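Local coordinates for protein 3-hydroxyacyl-CoA dehydrogenase (Archaeoglobus fulgidus, PDB 1ZEJ) that probably acts as an NAD-dependent dehydrogenase of the 3-hydroxyacyl-CoA dehydrogenase family, oxidising a secondary hydroxyl group to a ketone, and works as a homodimer, at residues G127-N132 and L175-N180. Sequence-based numbering, arbitrary orientation.
Sequences GVHWMN and LVNRFN
H129 overlaps the first turn of helix 175-193 with the leading corner of its imidazole: CE1 lies 3.8 Å from N177 OD1 and 4.5 Å from V176 CB. The ring and the N177 amide are inclined by 56°, so they neither stack nor meet at right angles, and no hydrogen bond joins the two. The CB of H129 points toward the helix, and with CG anti to N (chi1 178°) the ring continues that way. M131, a selenomethionine, folds its chain back (chi2 -64°) and brings CE 3.5 Å above one face of that ring, near its rim. The same methyl lies 4.1 Å from V176 CG2, so it packs against both the imidazole and the helix. Only 124 Å² is buried between the segments, and the polar groups are held by partners outside them: E141 OE1 is hydrogen-bonded to H129 ND1 and its OE2 accepts from V176 N, tying ring and helix start to one carboxylate, while N177 ND2 donates to S108 O. H129 is predicted to be important for catalysis, and the H129-E141 pair is consistent with the His-Glu catalytic dyad of this family; S108 is a predicted NAD-binding residue. R178 forms salt bridges with E186 and E193 of the second subunit. Strand 125-130, between parallel 103-105 and antiparallel 139-144 in the Rossmann-type sheet, meets the first turn of helix 175-193, joining the NAD-binding and C-terminal family regions.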
ATOM      1  N   GLY A 127      11.774 -18.401  11.305  1.00 29.04           N
ATOM      2  CA  GLY A 127      12.044 -16.966  11.284  1.00 29.77           C
ATOM      3  C   GLY A 127      10.865 -16.313  11.972  1.00 30.98           C
ATOM      4  O   GLY A 127       9.713 -16.728  11.788  1.00 27.83           O
ATOM      5  N   VAL A 128      11.140 -15.283  12.769  1.00 31.85           N
ATOM      6  CA  VAL A 128      10.048 -14.421  13.314  1.00 33.53           C
ATOM      7  C   VAL A 128      10.458 -12.984  13.046  1.00 34.44           C
ATOM      8  O   VAL A 128      11.403 -12.476  13.714  1.00 38.21           O
ATOM      9  CB  VAL A 128       9.753 -14.652  14.820  1.00 33.74           C
ATOM     10  CG1 VAL A 128       8.769 -13.688  15.359  1.00 36.86           C
ATOM     11  CG2 VAL A 128       9.258 -16.018  15.086  1.00 35.62           C
ATOM     12  N   HIS A 129       9.758 -12.351  12.100  1.00 31.41           N
ATOM     13  CA  HIS A 129      10.025 -11.048  11.552  1.00 31.03           C
ATOM     14  C   HIS A 129       9.126  -9.996  12.217  1.00 30.05           C
ATOM     15  O   HIS A 129       7.916  -9.943  12.007  1.00 27.90           O
ATOM     16  CB  HIS A 129       9.811 -11.133  10.038  1.00 32.03           C
ATOM     17  CG  HIS A 129      10.001  -9.855   9.304  1.00 32.30           C
ATOM     18  ND1 HIS A 129       9.301  -9.563   8.150  1.00 31.35           N
ATOM     19  CD2 HIS A 129      10.831  -8.798   9.525  1.00 33.12           C
ATOM     20  CE1 HIS A 129       9.663  -8.365   7.717  1.00 35.51           C
ATOM     21  NE2 HIS A 129      10.584  -7.879   8.541  1.00 32.71           N
ATOM     22  N   TRP A 130       9.740  -9.261  13.134  1.00 28.90           N
ATOM     23  CA  TRP A 130       9.092  -8.211  13.890  1.00 27.88           C
ATOM     24  C   TRP A 130       9.234  -6.946  13.117  1.00 28.60           C
ATOM     25  O   TRP A 130      10.197  -6.762  12.394  1.00 27.82           O
ATOM     26  CB  TRP A 130       9.797  -8.001  15.231  1.00 28.48           C
ATOM     27  CG  TRP A 130       9.725  -9.160  16.197  1.00 28.06           C
ATOM     28  CD1 TRP A 130      10.510 -10.277  16.182  1.00 29.66           C
ATOM     29  CD2 TRP A 130       8.865  -9.298  17.325  1.00 27.76           C
ATOM     30  NE1 TRP A 130      10.195 -11.094  17.222  1.00 29.75           N
ATOM     31  CE2 TRP A 130       9.171 -10.525  17.932  1.00 28.00           C
ATOM     32  CE3 TRP A 130       7.853  -8.515  17.873  1.00 28.10           C
ATOM     33  CZ2 TRP A 130       8.520 -10.978  19.082  1.00 31.42           C
ATOM     34  CZ3 TRP A 130       7.214  -8.956  19.032  1.00 29.66           C
ATOM     35  CH2 TRP A 130       7.535 -10.182  19.612  1.00 29.71           C
HETATM   36  N   MSE A 131       8.286  -6.029  13.287  1.00 28.66           N
HETATM   37  CA  MSE A 131       8.353  -4.731  12.612  1.00 29.73           C
HETATM   38  C   MSE A 131       8.941  -3.716  13.604  1.00 30.13           C
HETATM   39  O   MSE A 131       9.225  -4.035  14.755  1.00 32.22           O
HETATM   40  CB  MSE A 131       6.972  -4.307  12.097  1.00 28.58           C
HETATM   41  CG  MSE A 131       6.192  -5.381  11.371  1.00 30.00           C
HETATM   42 SE   MSE A 131       7.048  -5.963   9.714  1.00 34.66          SE
HETATM   43  CE  MSE A 131       6.556  -7.884   9.681  1.00 33.08           C
ATOM     44  N   ASN A 132       9.213  -2.528  13.133  1.00 30.97           N
ATOM     45  CA  ASN A 132       9.964  -1.560  13.914  1.00 32.02           C
ATOM     46  C   ASN A 132       9.098  -0.399  14.332  1.00 31.20           C
ATOM     47  O   ASN A 132       8.611   0.303  13.460  1.00 29.66           O
ATOM     48  CB  ASN A 132      11.129  -1.021  13.070  1.00 33.24           C
ATOM     49  CG  ASN A 132      12.175  -0.275  13.910  1.00 38.09           C
ATOM     50  OD1 ASN A 132      12.304  -0.471  15.134  1.00 44.59           O
ATOM     51  ND2 ASN A 132      12.922   0.582  13.253  1.00 43.30           N
ATOM     52  N   LEU A 175       6.127 -11.961   3.330  1.00 27.49           N
ATOM     53  CA  LEU A 175       5.129 -11.356   2.443  1.00 27.57           C
ATOM     54  C   LEU A 175       5.264  -9.853   2.395  1.00 28.74           C
ATOM     55  O   LEU A 175       5.160  -9.232   1.345  1.00 28.05           O
ATOM     56  CB  LEU A 175       3.703 -11.731   2.880  1.00 28.13           C
ATOM     57  CG  LEU A 175       3.336 -13.227   2.949  1.00 30.32           C
ATOM     58  CD1 LEU A 175       1.841 -13.368   3.235  1.00 32.54           C
ATOM     59  CD2 LEU A 175       3.664 -13.973   1.687  1.00 31.55           C
ATOM     60  N   VAL A 176       5.539  -9.244   3.547  1.00 29.58           N
ATOM     61  CA  VAL A 176       5.855  -7.843   3.613  1.00 28.71           C
ATOM     62  C   VAL A 176       7.037  -7.473   2.738  1.00 27.98           C
ATOM     63  O   VAL A 176       6.949  -6.494   2.021  1.00 29.20           O
ATOM     64  CB  VAL A 176       6.158  -7.394   5.093  1.00 30.49           C
ATOM     65  CG1 VAL A 176       6.710  -5.978   5.108  1.00 30.88           C
ATOM     66  CG2 VAL A 176       4.897  -7.527   5.936  1.00 31.21           C
ATOM     67  N   ASN A 177       8.141  -8.214   2.783  1.00 27.76           N
ATOM     68  CA  ASN A 177       9.332  -7.920   1.956  1.00 27.51           C
ATOM     69  C   ASN A 177       8.933  -8.045   0.484  1.00 27.77           C
ATOM     70  O   ASN A 177       9.336  -7.252  -0.372  1.00 26.39           O
ATOM     71  CB  ASN A 177      10.485  -8.863   2.295  1.00 29.83           C
ATOM     72  CG  ASN A 177      11.221  -8.470   3.595  1.00 32.35           C
ATOM     73  OD1 ASN A 177      10.911  -7.457   4.207  1.00 37.32           O
ATOM     74  ND2 ASN A 177      12.174  -9.307   4.013  1.00 34.77           N
ATOM     75  N   ARG A 178       8.090  -9.043   0.184  1.00 28.27           N
ATOM     76  CA  ARG A 178       7.690  -9.290  -1.219  1.00 27.56           C
ATOM     77  C   ARG A 178       6.891  -8.115  -1.739  1.00 27.08           C
ATOM     78  O   ARG A 178       7.131  -7.653  -2.841  1.00 27.71           O
ATOM     79  CB  ARG A 178       6.889 -10.603  -1.312  1.00 27.09           C
ATOM     80  CG  ARG A 178       7.804 -11.836  -1.216  1.00 26.22           C
ATOM     81  CD  ARG A 178       6.970 -13.121  -1.234  1.00 27.85           C
ATOM     82  NE  ARG A 178       6.298 -13.295  -2.520  1.00 26.83           N
ATOM     83  CZ  ARG A 178       5.650 -14.399  -2.836  1.00 28.92           C
ATOM     84  NH1 ARG A 178       5.588 -15.396  -1.962  1.00 27.04           N
ATOM     85  NH2 ARG A 178       5.083 -14.507  -4.012  1.00 28.42           N
ATOM     86  N   PHE A 179       5.914  -7.653  -0.955  1.00 28.36           N
ATOM     87  CA  PHE A 179       5.093  -6.517  -1.352  1.00 28.96           C
ATOM     88  C   PHE A 179       5.914  -5.228  -1.431  1.00 29.74           C
ATOM     89  O   PHE A 179       5.738  -4.471  -2.348  1.00 28.32           O
ATOM     90  CB  PHE A 179       3.891  -6.289  -0.444  1.00 30.15           C
ATOM     91  CG  PHE A 179       2.716  -7.156  -0.769  1.00 28.95           C
ATOM     92  CD1 PHE A 179       2.155  -7.137  -2.037  1.00 27.07           C
ATOM     93  CD2 PHE A 179       2.203  -8.025   0.190  1.00 29.07           C
ATOM     94  CE1 PHE A 179       1.080  -7.921  -2.316  1.00 29.73           C
ATOM     95  CE2 PHE A 179       1.123  -8.802  -0.103  1.00 29.52           C
ATOM     96  CZ  PHE A 179       0.563  -8.757  -1.339  1.00 28.06           C
ATOM     97  N   ASN A 180       6.814  -5.005  -0.478  1.00 30.03           N
ATOM     98  CA  ASN A 180       7.644  -3.794  -0.498  1.00 30.29           C
ATOM     99  C   ASN A 180       8.526  -3.755  -1.761  1.00 29.90           C
ATOM    100  O   ASN A 180       8.670  -2.708  -2.399  1.00 29.55           O
ATOM    101  CB  ASN A 180       8.490  -3.822   0.767  1.00 31.21           C
ATOM    102  CG  ASN A 180       9.068  -2.534   1.121  1.00 38.54           C
ATOM    103  OD1 ASN A 180      10.289  -2.459   1.368  1.00 48.60           O
ATOM    104  ND2 ASN A 180       8.254  -1.479   1.138  1.00 36.78           N
TER